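Local coordinates for hypothetical protein TM1553 (Thermotoga maritima, PDB 1VRM) that belongs to the ApbE family and is probably, like its relatives, a flavin transferase that attaches FMN covalently to partner proteins, at residues K204-I209 / Y222-S227; D194-G199 / S227-T232. One frame throughout, in Å; residues are numbered along the deposited sequence.

Contact 1. Residues K204-I209 / Y222-S227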
loop_
_atom_site.group_PDB
_atom_site.type_symbol
_atom_site.label_atom_id
_atom_site.label_comp_id
_atom_site.label_asym_id
_atom_site.label_seq_id
_atom_site.Cartn_x
_atom_site.Cartn_y
_atom_site.Cartn_z
ATOM N N LYS A 204 2.017 -26.687 7.705
ATOM C CA LYS A 204 3.312 -26.854 8.354
ATOM C C LYS A 204 4.429 -25.989 7.834
ATOM O O LYS A 204 5.376 -25.744 8.562
ATOM C CB LYS A 204 3.792 -28.322 8.182
ATOM C CG LYS A 204 2.847 -29.370 8.734
ATOM C CD LYS A 204 3.464 -30.765 8.546
ATOM C CE LYS A 204 2.533 -31.865 9.058
ATOM N NZ LYS A 204 3.067 -33.282 8.862
ATOM N N TYR A 205 4.367 -25.582 6.559
ATOM C CA TYR A 205 5.585 -25.073 5.893
ATOM C C TYR A 205 5.488 -23.606 5.520
ATOM O O TYR A 205 4.391 -23.056 5.400
ATOM C CB TYR A 205 5.877 -25.850 4.620
ATOM C CG TYR A 205 5.999 -27.297 4.830
ATOM C CD1 TYR A 205 7.106 -27.813 5.478
ATOM C CD2 TYR A 205 5.030 -28.152 4.368
ATOM C CE1 TYR A 205 7.234 -29.176 5.686
ATOM C CE2 TYR A 205 5.146 -29.554 4.573
ATOM C CZ TYR A 205 6.253 -30.043 5.226
ATOM O OH TYR A 205 6.417 -31.404 5.431
ATOM N N PRO A 206 6.635 -22.957 5.370
ATOM C CA PRO A 206 6.622 -21.592 4.862
ATOM C C PRO A 206 6.265 -21.508 3.382
ATOM O O PRO A 206 6.505 -22.427 2.598
ATOM C CB PRO A 206 8.080 -21.122 5.100
ATOM C CG PRO A 206 8.868 -22.304 4.984
ATOM C CD PRO A 206 8.015 -23.421 5.618
ATOM N N TRP A 207 5.644 -20.401 3.017
ATOM C CA TRP A 207 5.445 -20.028 1.638
ATOM C C TRP A 207 6.725 -19.377 1.155
ATOM O O TRP A 207 7.338 -18.564 1.848
ATOM C CB TRP A 207 4.285 -19.078 1.465
ATOM C CG TRP A 207 2.983 -19.681 1.901
ATOM C CD1 TRP A 207 2.430 -19.648 3.137
ATOM C CD2 TRP A 207 2.147 -20.490 1.103
ATOM N NE1 TRP A 207 1.262 -20.342 3.149
ATOM C CE2 TRP A 207 1.065 -20.897 1.910
ATOM C CE3 TRP A 207 2.187 -20.901 -0.218
ATOM C CZ2 TRP A 207 0.058 -21.693 1.428
ATOM C CZ3 TRP A 207 1.175 -21.692 -0.691
ATOM C CH2 TRP A 207 0.115 -22.063 0.129
ATOM N N VAL A 208 7.096 -19.713 -0.066
ATOM C CA VAL A 208 8.342 -19.209 -0.663
ATOM C C VAL A 208 7.971 -18.099 -1.597
ATOM O O VAL A 208 7.193 -18.296 -2.541
ATOM C CB VAL A 208 9.083 -20.276 -1.463
ATOM C CG1 VAL A 208 10.468 -19.701 -1.918
ATOM C CG2 VAL A 208 9.271 -21.512 -0.627
ATOM N N ILE A 209 8.486 -16.918 -1.319
ATOM C CA ILE A 209 8.080 -15.704 -2.013
ATOM C C ILE A 209 9.304 -15.104 -2.693
ATOM O O ILE A 209 10.335 -14.885 -2.060
ATOM C CB ILE A 209 7.421 -14.696 -1.077
ATOM C CG1 ILE A 209 6.179 -15.326 -0.432
ATOM C CG2 ILE A 209 7.069 -13.428 -1.832
ATOM C CD1 ILE A 209 5.640 -14.614 0.753
ATOM N N TYR A 222 14.756 -14.828 -2.404
ATOM C CA TYR A 222 13.612 -15.597 -1.925
ATOM C C TYR A 222 13.474 -15.479 -0.432
ATOM O O TYR A 222 14.475 -15.565 0.284
ATOM C CB TYR A 222 13.741 -17.058 -2.277
ATOM C CG TYR A 222 13.508 -17.351 -3.733
ATOM C CD1 TYR A 222 12.217 -17.409 -4.251
ATOM C CD2 TYR A 222 14.575 -17.539 -4.593
ATOM C CE1 TYR A 222 11.992 -17.674 -5.596
ATOM C CE2 TYR A 222 14.356 -17.796 -5.935
ATOM C CZ TYR A 222 13.077 -17.870 -6.408
ATOM O OH TYR A 222 12.880 -18.127 -7.744
ATOM N N ILE A 223 12.246 -15.247 0.002
ATOM C CA ILE A 223 11.954 -15.278 1.406
ATOM C C ILE A 223 10.940 -16.341 1.735
ATOM O O ILE A 223 10.235 -16.849 0.868
ATOM C CB ILE A 223 11.509 -13.903 1.945
ATOM C CG1 ILE A 223 10.231 -13.448 1.248
ATOM C CG2 ILE A 223 12.624 -12.888 1.727
ATOM C CD1 ILE A 223 9.451 -12.398 2.017
ATOM N N TYR A 224 10.935 -16.695 3.009
ATOM C CA TYR A 224 10.166 -17.827 3.516
ATOM C C TYR A 224 9.287 -17.311 4.619
ATOM O O TYR A 224 9.780 -16.821 5.607
ATOM C CB TYR A 224 11.128 -18.911 4.007
ATOM C CG TYR A 224 11.952 -19.459 2.880
ATOM C CD1 TYR A 224 13.082 -18.789 2.421
ATOM C CD2 TYR A 224 11.619 -20.661 2.277
ATOM C CE1 TYR A 224 13.840 -19.302 1.369
ATOM C CE2 TYR A 224 12.343 -21.154 1.251
ATOM C CZ TYR A 224 13.461 -20.488 0.797
ATOM O OH TYR A 224 14.185 -21.012 -0.253
ATOM N N LEU A 225 7.980 -17.367 4.448
ATOM C CA LEU A 225 7.034 -16.855 5.446
ATOM C C LEU A 225 6.003 -17.922 5.824
ATOM O O LEU A 225 5.231 -18.413 4.974
ATOM C CB LEU A 225 6.276 -15.606 4.967
ATOM C CG LEU A 225 7.053 -14.329 4.685
ATOM C CD1 LEU A 225 6.073 -13.263 4.190
ATOM C CD2 LEU A 225 7.753 -13.846 5.922
ATOM N N LYS A 226 6.000 -18.279 7.100
ATOM C CA LYS A 226 4.884 -19.070 7.651
ATOM C C LYS A 226 3.735 -18.205 8.150
ATOM O O LYS A 226 2.676 -18.724 8.410
ATOM C CB LYS A 226 5.321 -20.057 8.760
ATOM C CG LYS A 226 6.162 -21.261 8.318
ATOM C CD LYS A 226 6.455 -22.255 9.509
ATOM C CE LYS A 226 5.173 -22.923 10.065
ATOM N NZ LYS A 226 5.476 -24.235 10.848
ATOM N N SER A 227 3.952 -16.898 8.285
ATOM C CA SER A 227 2.987 -15.962 8.814
ATOM C C SER A 227 3.407 -14.556 8.387
ATOM O O SER A 227 4.492 -14.375 7.829
ATOM C CB SER A 227 2.910 -16.051 10.338
ATOM O OG SER A 227 4.112 -15.597 10.975
#
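Trp207 and Ile209 pair with Leu225 and Ile223 as antiparallel hydrogen-bonded pairs, the short strands 207-209 and 222-225 approaching to 4.7 Å with 153° between their directions. Four backbone bonds close the two pairs, and Val208 with Tyr224 forms the non-hydrogen-bonded pair between them. On the face carrying Val208 and Tyr224 the packing is apolar. The two side chains run alongside each other, Val208 CG2 lying 3.6 Å from CE2 of Tyr224. Val208 CG1, set anti to the backbone N (chi1 -173°), reaches Tyr222 as well, 3.7 Å from its CD1, while still touching the Tyr224 ring. Pro206 continues this packing nearer the backbone, its CG reaching the same edge of the phenol ring close to the ring plane and its CB resting against Tyr224 CB. The two strands are arms of the beta hairpin 207-212/219-225, a two-stranded sheet at the protein surface whose inner face, bearing Trp207, Ile209, Ile223 and Leu225, packs on strands of the main antiparallel sheet. There Ile209 CD1 meets Leu225 CD1 at 3.7 Å, a diagonal contact between successive hydrogen-bonded pairs, while Ile223 CG1 lies 3.9 Å from Ile209 CB. Trp207 keeps CD1 of its indole near Leu225 O, which comes to the ring edge; its NE1 is hydrogen-bonded to Gly199 O, and Phe188 and Tyr18 meet the indole edge-to-face. Beyond the paired strands Lys226 folds back over the loop. Its aliphatic part crosses Pro206, CG 3.4 Å from Pro206 N, and a bend at chi3 (65°) brings NZ to Lys204 O at 2.7 Å. The ammonium approaches that carbonyl from well above its plane.

Contact 2. Residues D194-G199 / S227-T232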
loop_
_atom_site.group_PDB
_atom_site.type_symbol
_atom_site.label_atom_id
_atom_site.label_comp_id
_atom_site.label_asym_id
_atom_site.label_seq_id
_atom_site.Cartn_x
_atom_site.Cartn_y
_atom_site.Cartn_z
ATOM N N ASP A 194 1.917 -7.431 -3.093
ATOM C CA ASP A 194 1.821 -7.462 -1.623
ATOM C C ASP A 194 1.189 -8.807 -1.272
ATOM O O ASP A 194 0.258 -9.256 -1.947
ATOM C CB ASP A 194 0.954 -6.348 -1.099
ATOM C CG ASP A 194 1.539 -4.933 -1.393
ATOM O OD1 ASP A 194 2.681 -4.849 -1.902
ATOM O OD2 ASP A 194 0.833 -3.938 -1.103
ATOM N N VAL A 195 1.623 -9.438 -0.183
ATOM C CA VAL A 195 1.130 -10.744 0.201
ATOM C C VAL A 195 0.847 -10.799 1.708
ATOM O O VAL A 195 1.635 -10.258 2.534
ATOM C CB VAL A 195 2.182 -11.833 -0.125
ATOM C CG1 VAL A 195 1.686 -13.204 0.290
ATOM C CG2 VAL A 195 2.524 -11.864 -1.642
ATOM N N ARG A 196 -0.279 -11.397 2.064
ATOM C CA ARG A 196 -0.597 -11.724 3.462
ATOM C C ARG A 196 -0.801 -13.243 3.578
ATOM O O ARG A 196 -1.569 -13.824 2.818
ATOM C CB ARG A 196 -1.831 -10.995 3.936
ATOM C CG ARG A 196 -2.158 -11.192 5.366
ATOM C CD ARG A 196 -1.178 -10.452 6.258
ATOM N NE ARG A 196 -1.694 -10.248 7.578
ATOM C CZ ARG A 196 -1.371 -11.009 8.577
ATOM N NH1 ARG A 196 -0.597 -12.019 8.360
ATOM N NH2 ARG A 196 -1.885 -10.806 9.752
ATOM N N ILE A 197 -0.087 -13.874 4.503
ATOM C CA ILE A 197 -0.220 -15.293 4.724
ATOM C C ILE A 197 -1.490 -15.544 5.571
ATOM O O ILE A 197 -1.667 -14.969 6.656
ATOM C CB ILE A 197 1.000 -15.897 5.419
ATOM C CG1 ILE A 197 2.296 -15.591 4.676
ATOM C CG2 ILE A 197 0.829 -17.386 5.675
ATOM C CD1 ILE A 197 2.297 -15.877 3.241
ATOM N N ILE A 198 -2.315 -16.483 5.108
ATOM C CA ILE A 198 -3.466 -16.938 5.873
ATOM C C ILE A 198 -3.060 -17.958 6.928
ATOM O O ILE A 198 -3.396 -17.820 8.126
ATOM C CB ILE A 198 -4.585 -17.514 4.997
ATOM C CG1 ILE A 198 -5.145 -16.450 4.062
ATOM C CG2 ILE A 198 -5.681 -18.151 5.873
ATOM C CD1 ILE A 198 -6.088 -17.012 2.951
ATOM N N GLY A 199 -2.335 -18.977 6.471
ATOM C CA GLY A 199 -1.760 -20.001 7.340
ATOM C C GLY A 199 -0.697 -20.724 6.559
ATOM O O GLY A 199 -0.645 -20.628 5.349
ATOM N N SER A 227 3.952 -16.898 8.285
ATOM C CA SER A 227 2.987 -15.962 8.814
ATOM C C SER A 227 3.407 -14.556 8.387
ATOM O O SER A 227 4.492 -14.375 7.829
ATOM C CB SER A 227 2.910 -16.051 10.338
ATOM O OG SER A 227 4.112 -15.597 10.975
ATOM N N GLY A 228 2.562 -13.585 8.656
ATOM C CA GLY A 228 2.886 -12.188 8.440
ATOM C C GLY A 228 2.626 -11.757 7.017
ATOM O O GLY A 228 1.740 -12.290 6.324
ATOM N N ALA A 229 3.378 -10.751 6.579
ATOM C CA ALA A 229 3.112 -10.162 5.308
ATOM C C ALA A 229 4.370 -9.586 4.688
ATOM O O ALA A 229 5.357 -9.327 5.359
ATOM C CB ALA A 229 2.055 -8.990 5.494
ATOM N N VAL A 230 4.311 -9.399 3.371
ATOM C CA VAL A 230 5.383 -8.737 2.654
ATOM C C VAL A 230 4.729 -7.769 1.662
ATOM O O VAL A 230 3.699 -8.082 1.061
ATOM C CB VAL A 230 6.361 -9.717 1.986
ATOM C CG1 VAL A 230 5.714 -10.655 0.977
ATOM C CG2 VAL A 230 7.503 -8.936 1.331
ATOM N N ALA A 231 5.319 -6.597 1.501
ATOM C CA ALA A 231 4.792 -5.598 0.553
ATOM C C ALA A 231 5.991 -4.943 -0.140
ATOM O O ALA A 231 7.002 -4.659 0.512
ATOM C CB ALA A 231 3.947 -4.555 1.277
ATOM N N THR A 232 5.829 -4.583 -1.411
ATOM C CA THR A 232 6.850 -3.939 -2.177
ATOM C C THR A 232 6.287 -2.652 -2.795
ATOM O O THR A 232 5.158 -2.650 -3.336
ATOM C CB THR A 232 7.412 -4.914 -3.241
ATOM O OG1 THR A 232 8.069 -6.007 -2.582
ATOM C CG2 THR A 232 8.411 -4.199 -4.160
HETATM O O HOH W 1 -0.162 -14.395 8.736
HETATM O O HOH W 2 0.066 -13.617 10.919
#
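Asp194, Val195 and Gly228 lose the most surface where strands 194-197 and 229-232, neighbours in the main antiparallel sheet, run side by side. Asp194 leans across Ala231: OD1 takes the backbone N-H of Thr232 at 3.2 Å, on its syn side but 33° out of the carboxylate plane. OD2 lies close to Asp276 and makes a weak hydrogen bond to an unidentified bound molecule, which may mark a pocket. Val195 and Val230 form the hydrogen-bonded pair, and Val195 CB packs on Val230 CG1 at 3.9 Å. At the far end Gly228, whose positive phi (85°) suits glycine, offers its carbonyl to two donors. Ile197 N meets Gly228 O at 3.0 Å almost head-on, whereas Arg196 NH1 comes from above the carbonyl plane. The arginine gets there by a bend at chi2 (72°) that lays its CD against Ala229 CB; the main polar partner of the guanidinium is Asp172 of helix 166-181, salt-bridged to NE. A second water accepts from Arg196 NH1 in the guanidinium plane, beside one that bridges the strands, donating to Ile197 O at 2.6 Å and accepting from Gly228 N at 2.8 Å.

After strands 19-25, 28-35 and 186-191 of the large sheet, the chain runs along strand 194-197, turns a corner at Ile198, and passes through a loop into strand 207-212. It returns on strand 219-225, so contact 1 closes the hairpin, and then continues through Ser227, shared by both contacts, into strand 229-234. There contact 2 closes the wider loop, which contains all of contact 1. The hairpin is thus an insertion between two adjacent strands of the large sheet, with the contact centres about 9 Å apart. Ile197 CG2 packs against Trp207 CD1 at 3.8 Å, and Ile209 CD1 lies 4.0 Å from Val230 CG1, joining the hairpin to both of those strands.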